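Local coordinates for succinate-semialdehyde dehydrogenase (NAD(P)(+)) (Marinobacter aquaeolei, PDB 3RH9), which probably catalyses the NAD(P)+-dependent oxidation of succinate semialdehyde to succinate, as a member of the aldehyde dehydrogenase family, at residues Met46-Val52 and Val216-Leu221; Cys176-Pro182 and Met206-Gly212. One frame throughout, in Å; residues are numbered along the deposited sequence.

Contact 1 of 2, residues Met46-Val52 and Val216-Leu221; sequences MPEEDVV and VIGKVL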
loop_
_atom_site.group_PDB
_atom_site.type_symbol
_atom_site.label_atom_id
_atom_site.label_comp_id
_atom_site.label_asym_id
_atom_site.label_seq_id
_atom_site.Cartn_x
_atom_site.Cartn_y
_atom_site.Cartn_z
HETATM N N MSE A 46 -7.023 -1.781 29.800
HETATM C CA MSE A 46 -5.613 -1.389 29.877
HETATM C C MSE A 46 -5.351 0.041 29.435
HETATM O O MSE A 46 -5.943 0.528 28.475
HETATM C CB MSE A 46 -4.739 -2.379 29.099
HETATM C CG MSE A 46 -4.931 -3.811 29.579
HETATM SE SE MSE A 46 -4.254 -5.227 28.391
HETATM C CE MSE A 46 -5.863 -6.341 28.456
ATOM N N PRO A 47 -4.458 0.714 30.159
ATOM C CA PRO A 47 -4.087 2.121 29.973
ATOM C C PRO A 47 -3.059 2.307 28.868
ATOM O O PRO A 47 -2.545 1.348 28.302
ATOM C CB PRO A 47 -3.430 2.495 31.307
ATOM C CG PRO A 47 -3.547 1.266 32.188
ATOM C CD PRO A 47 -3.757 0.104 31.296
ATOM N N GLU A 48 -2.761 3.561 28.575
ATOM C CA GLU A 48 -1.681 3.918 27.661
ATOM C C GLU A 48 -0.390 3.129 27.949
ATOM O O GLU A 48 0.022 2.314 27.132
ATOM C CB GLU A 48 -1.469 5.438 27.703
ATOM C CG GLU A 48 -0.074 5.930 27.426
ATOM C CD GLU A 48 -0.076 7.368 26.896
ATOM O OE1 GLU A 48 -1.084 8.094 27.099
ATOM O OE2 GLU A 48 0.927 7.776 26.257
ATOM N N GLU A 49 0.220 3.341 29.113
ATOM C CA GLU A 49 1.494 2.692 29.466
ATOM C C GLU A 49 1.589 1.183 29.182
ATOM O O GLU A 49 2.661 0.686 28.833
ATOM C CB GLU A 49 1.880 2.984 30.923
ATOM C CG GLU A 49 0.710 3.249 31.844
ATOM C CD GLU A 49 0.093 4.639 31.632
ATOM O OE1 GLU A 49 0.819 5.554 31.151
ATOM O OE2 GLU A 49 -1.117 4.815 31.943
ATOM N N ASP A 50 0.485 0.457 29.340
ATOM C CA ASP A 50 0.456 -0.959 28.980
ATOM C C ASP A 50 0.656 -1.153 27.482
ATOM O O ASP A 50 1.357 -2.088 27.048
ATOM C CB ASP A 50 -0.877 -1.605 29.365
ATOM C CG ASP A 50 -0.915 -2.076 30.805
ATOM O OD1 ASP A 50 0.035 -1.787 31.561
ATOM O OD2 ASP A 50 -1.909 -2.738 31.177
ATOM N N VAL A 51 0.012 -0.295 26.690
ATOM C CA VAL A 51 0.118 -0.391 25.240
ATOM C C VAL A 51 1.536 -0.010 24.792
ATOM O O VAL A 51 2.073 -0.608 23.871
ATOM C CB VAL A 51 -0.953 0.461 24.519
ATOM C CG1 VAL A 51 -0.902 0.218 23.051
ATOM C CG2 VAL A 51 -2.326 0.111 25.018
ATOM N N VAL A 52 2.145 0.968 25.464
ATOM C CA VAL A 52 3.527 1.341 25.195
ATOM C C VAL A 52 4.507 0.229 25.599
ATOM O O VAL A 52 5.516 -0.006 24.921
ATOM C CB VAL A 52 3.906 2.655 25.898
ATOM C CG1 VAL A 52 5.364 2.987 25.654
ATOM C CG2 VAL A 52 3.021 3.791 25.416
ATOM N N VAL A 216 -7.772 4.848 23.481
ATOM C CA VAL A 216 -6.504 4.698 24.190
ATOM C C VAL A 216 -5.519 3.856 23.408
ATOM O O VAL A 216 -4.443 4.334 23.047
ATOM C CB VAL A 216 -6.679 4.075 25.608
ATOM C CG1 VAL A 216 -5.324 3.683 26.195
ATOM C CG2 VAL A 216 -7.422 5.037 26.551
ATOM N N ILE A 217 -5.896 2.606 23.145
ATOM C CA ILE A 217 -5.035 1.694 22.413
ATOM C C ILE A 217 -4.675 2.276 21.052
ATOM O O ILE A 217 -3.493 2.361 20.693
ATOM C CB ILE A 217 -5.672 0.304 22.231
ATOM C CG1 ILE A 217 -5.493 -0.524 23.496
ATOM C CG2 ILE A 217 -4.979 -0.448 21.130
ATOM C CD1 ILE A 217 -6.432 -0.182 24.607
ATOM N N GLY A 218 -5.703 2.684 20.307
ATOM C CA GLY A 218 -5.524 3.155 18.948
ATOM C C GLY A 218 -4.534 4.295 18.857
ATOM O O GLY A 218 -3.770 4.384 17.899
ATOM N N LYS A 219 -4.533 5.158 19.865
ATOM C CA LYS A 219 -3.727 6.358 19.812
ATOM C C LYS A 219 -2.232 6.063 19.931
ATOM O O LYS A 219 -1.421 6.699 19.267
ATOM C CB LYS A 219 -4.175 7.347 20.884
ATOM C CG LYS A 219 -3.289 8.576 21.000
ATOM C CD LYS A 219 -3.985 9.690 21.764
ATOM C CE LYS A 219 -3.021 10.817 22.115
ATOM N NZ LYS A 219 -1.946 10.362 23.039
ATOM N N VAL A 220 -1.864 5.109 20.782
ATOM C CA VAL A 220 -0.465 4.724 20.946
ATOM C C VAL A 220 0.093 4.097 19.669
ATOM O O VAL A 220 1.167 4.483 19.186
ATOM C CB VAL A 220 -0.302 3.752 22.129
ATOM C CG1 VAL A 220 1.125 3.218 22.224
ATOM C CG2 VAL A 220 -0.720 4.439 23.413
ATOM N N LEU A 221 -0.663 3.146 19.119
ATOM C CA LEU A 221 -0.328 2.453 17.864
ATOM C C LEU A 221 -0.151 3.384 16.638
ATOM O O LEU A 221 0.698 3.131 15.784
ATOM C CB LEU A 221 -1.363 1.341 17.588
ATOM C CG LEU A 221 -1.058 -0.073 18.113
ATOM C CD1 LEU A 221 -0.071 -0.055 19.253
ATOM C CD2 LEU A 221 -2.305 -0.863 18.497
#

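Contact 2 of 2, residues Cys176-Pro182 and Met206-Gly212; sequences CPSVIKP and MVNLVMG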
loop_
_atom_site.group_PDB
_atom_site.type_symbol
_atom_site.label_atom_id
_atom_site.label_comp_id
_atom_site.label_asym_id
_atom_site.label_seq_id
_atom_site.Cartn_x
_atom_site.Cartn_y
_atom_site.Cartn_z
ATOM N N CYS A 176 7.943 -10.317 12.080
ATOM C CA CYS A 176 7.421 -9.083 12.673
ATOM C C CYS A 176 6.792 -9.318 14.022
ATOM O O CYS A 176 5.765 -9.971 14.108
ATOM C CB CYS A 176 6.385 -8.426 11.750
ATOM S SG CYS A 176 7.147 -7.493 10.420
ATOM N N PRO A 177 7.413 -8.792 15.085
ATOM C CA PRO A 177 6.742 -8.816 16.389
ATOM C C PRO A 177 5.469 -7.980 16.295
ATOM O O PRO A 177 5.426 -6.981 15.581
ATOM C CB PRO A 177 7.763 -8.152 17.329
ATOM C CG PRO A 177 9.083 -8.220 16.603
ATOM C CD PRO A 177 8.731 -8.137 15.146
ATOM N N SER A 178 4.425 -8.385 16.993
ATOM C CA SER A 178 3.161 -7.696 16.844
ATOM C C SER A 178 2.506 -7.352 18.180
ATOM O O SER A 178 2.726 -8.007 19.195
ATOM C CB SER A 178 2.220 -8.520 15.964
ATOM O OG SER A 178 2.183 -9.876 16.376
ATOM N N VAL A 179 1.713 -6.294 18.158
ATOM C CA VAL A 179 0.907 -5.901 19.290
ATOM C C VAL A 179 -0.530 -6.084 18.839
ATOM O O VAL A 179 -0.918 -5.558 17.797
ATOM C CB VAL A 179 1.165 -4.445 19.631
ATOM C CG1 VAL A 179 0.182 -3.963 20.670
ATOM C CG2 VAL A 179 2.583 -4.267 20.099
ATOM N N ILE A 180 -1.316 -6.854 19.591
ATOM C CA ILE A 180 -2.631 -7.285 19.103
ATOM C C ILE A 180 -3.835 -6.725 19.857
ATOM O O ILE A 180 -3.900 -6.836 21.081
ATOM C CB ILE A 180 -2.738 -8.810 19.065
ATOM C CG1 ILE A 180 -1.744 -9.364 18.037
ATOM C CG2 ILE A 180 -4.187 -9.224 18.747
ATOM C CD1 ILE A 180 -1.818 -10.857 17.799
ATOM N N LYS A 181 -4.790 -6.154 19.111
ATOM C CA LYS A 181 -5.958 -5.524 19.707
ATOM C C LYS A 181 -7.293 -6.034 19.152
ATOM O O LYS A 181 -7.692 -5.662 18.052
ATOM C CB LYS A 181 -5.880 -4.008 19.522
ATOM C CG LYS A 181 -6.767 -3.208 20.470
ATOM C CD LYS A 181 -8.228 -3.449 20.199
ATOM C CE LYS A 181 -9.087 -2.317 20.729
ATOM N NZ LYS A 181 -8.402 -1.702 21.897
ATOM N N PRO A 182 -8.012 -6.860 19.934
ATOM C CA PRO A 182 -9.310 -7.376 19.489
ATOM C C PRO A 182 -10.442 -6.427 19.842
ATOM O O PRO A 182 -10.253 -5.490 20.620
ATOM C CB PRO A 182 -9.448 -8.659 20.300
ATOM C CG PRO A 182 -8.849 -8.282 21.619
ATOM C CD PRO A 182 -7.692 -7.326 21.299
HETATM N N MSE A 206 7.249 -11.594 20.779
HETATM C CA MSE A 206 6.800 -11.803 19.400
HETATM C C MSE A 206 5.309 -11.541 19.230
HETATM O O MSE A 206 4.867 -11.039 18.191
HETATM C CB MSE A 206 7.125 -13.201 18.905
HETATM C CG MSE A 206 8.534 -13.352 18.421
HETATM SE SE MSE A 206 9.008 -12.270 16.832
HETATM C CE MSE A 206 7.451 -12.663 15.709
ATOM N N VAL A 207 4.533 -11.892 20.250
ATOM C CA VAL A 207 3.112 -11.590 20.259
ATOM C C VAL A 207 2.769 -10.892 21.565
ATOM O O VAL A 207 3.352 -11.184 22.598
ATOM C CB VAL A 207 2.270 -12.847 20.109
ATOM C CG1 VAL A 207 2.676 -13.596 18.860
ATOM C CG2 VAL A 207 2.447 -13.722 21.311
ATOM N N ASN A 208 1.844 -9.942 21.492
ATOM C CA ASN A 208 1.420 -9.141 22.638
ATOM C C ASN A 208 -0.053 -8.778 22.494
ATOM O O ASN A 208 -0.518 -8.475 21.397
ATOM C CB ASN A 208 2.248 -7.866 22.756
ATOM C CG ASN A 208 3.732 -8.131 22.707
ATOM O OD1 ASN A 208 4.339 -8.166 21.636
ATOM N ND2 ASN A 208 4.332 -8.303 23.870
ATOM N N LEU A 209 -0.772 -8.815 23.611
ATOM C CA LEU A 209 -2.207 -8.588 23.628
ATOM C C LEU A 209 -2.566 -7.363 24.467
ATOM O O LEU A 209 -2.199 -7.262 25.623
ATOM C CB LEU A 209 -2.918 -9.841 24.143
ATOM C CG LEU A 209 -4.440 -9.794 24.349
ATOM C CD1 LEU A 209 -5.161 -9.195 23.138
ATOM C CD2 LEU A 209 -4.988 -11.197 24.695
ATOM N N VAL A 210 -3.272 -6.420 23.861
ATOM C CA VAL A 210 -3.774 -5.266 24.580
ATOM C C VAL A 210 -5.289 -5.177 24.388
ATOM O O VAL A 210 -5.802 -5.551 23.338
ATOM C CB VAL A 210 -3.104 -4.001 24.092
ATOM C CG1 VAL A 210 -1.638 -4.013 24.488
ATOM C CG2 VAL A 210 -3.237 -3.905 22.598
HETATM N N MSE A 211 -5.999 -4.731 25.421
HETATM C CA MSE A 211 -7.449 -4.624 25.363
HETATM C C MSE A 211 -7.924 -3.449 26.152
HETATM O O MSE A 211 -7.264 -3.013 27.084
HETATM C CB MSE A 211 -8.095 -5.855 25.939
HETATM C CG MSE A 211 -7.241 -7.060 25.747
HETATM SE SE MSE A 211 -8.105 -8.679 26.310
HETATM C CE MSE A 211 -8.425 -9.413 24.544
ATOM N N GLY A 212 -9.088 -2.945 25.769
ATOM C CA GLY A 212 -9.705 -1.836 26.461
ATOM C C GLY A 212 -10.247 -0.814 25.492
ATOM O O GLY A 212 -10.686 -1.145 24.393
HETATM O O HOH W 1 -10.316 -4.244 23.301
#

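Contact 1 of 2, residues Met46-Val52 and Val216-Leu221
Val51 and Val220 meet at the middle of a helix-to-helix packing in which the first turn of helix 48-61 lies against helix 214-223. The two short segments pass 9.1 Å apart between axes at a crossing angle of -43°, and the contact illustrates how branched side chains fill such a crossing without polar help. Val51 does most of the work, because its two methyls face different neighbours. CG1, held anti to the backbone N (chi1 -174°), lies 3.7 Å from CB of Val220 and also meets the methyl CD1 of Leu221 at 3.9 Å. CG2 turns the other way, to CG1 of Ile217 at 3.6 Å. The side chains of Val51 and Val220 run past each other in opposite senses, whereas Ile217 lies across Val51 at about a right angle. The next residue, Val52, lends a single methyl, CG2, which rests 3.8 Å from CG1 of Val220.

At the beginning of the helix the contact changes character. Pro47 holds the N-cap position, and CG1 of Val216 packs over the backbone just after it, 3.5 Å from the amide N of Glu48. Towards solvent, Glu48 and Lys219 carry opposite charges whose OE1 and NZ stay 4.7 Å apart, so any attraction is probably modest. On the same helix turn, Asp50 is hydrogen-bonded through OD1 to OG of Ser23. Seen in the fold, the contact joins an early helix to the helix that succeeds strand 207-209, beside the loop holding Asp22 and Ser23.

Contact 2 of 2, residues Cys176-Pro182 and Met206-Gly212
Ile180 shows how one residue of a parallel strand is tied to its neighbour from both of its backbone polar atoms. Its N donates to O of Asn208 at 2.6 Å, and its O accepts from N of Val210 at 2.9 Å, the latter nearly straight (174° at the hydrogen). The two bonds straddle Leu209, as a parallel ladder requires. Nearer the start of the pair, Ser178 N reaches O of Met206 at 2.9 Å, approaching from above the carbonyl plane, 40° out of it. The hydroxyl OG of Ser178 adds a weak bond to the same oxygen: chi1 of 48° sets OG between its own backbone N and carbonyl carbon, within weak reach of the oxygen that the amide also uses.

Past the ends of the strands, one water and a lysine side chain link the two segments. The water gives a hydrogen to Pro182 O, at 3.0 Å, and receives one from Gly212 N at the same distance, while Lys181 NZ makes a weak bond to Gly212 O. The backbone angles at Gly212 are ones that call for glycine.

Apolar contacts lie along both faces. CG1 of Val179 meets CG2 of Val210 at 3.9 Å; on the other face, CD1 of Leu209 touches CD of Pro182 at 3.6 Å, crossing it at about a right angle. At the start of the pair, the selenium of selenomethionine Met206 lies 4.1 Å from CG of Pro177.

The pair belongs to the beta-alpha-beta unit of strand 178-181, helix 188-197 and strand 207-209, the last being the outermost strand of this sheet within the chain. Helices 162-174 and 188-197 cover the face of Ile180 and Leu209, helix 48-61 covers that of Val179 and Asn208, and strand 151-154 flanks strand 178-181.

How the contacts relate
The two contacts, their centres about 11 Å apart, contrast two ways of building an alpha/beta domain. Contact 2 lies wholly in the interior, where backbone hydrogen bonds set the register; contact 1 is partly buried, nearer the surface, and rests on aliphatic side chains packed against one another, with charged residues at its border. The same elements link them: helix 48-61 packs on helix 214-223 in contact 1 and further along covers one face of the strand pair of contact 2, while helix 214-223 follows strand 207-209 in the chain. They also touch, through a probable hydrogen bond from Met46 N to Met211 O and packing of Ile217 on Lys181.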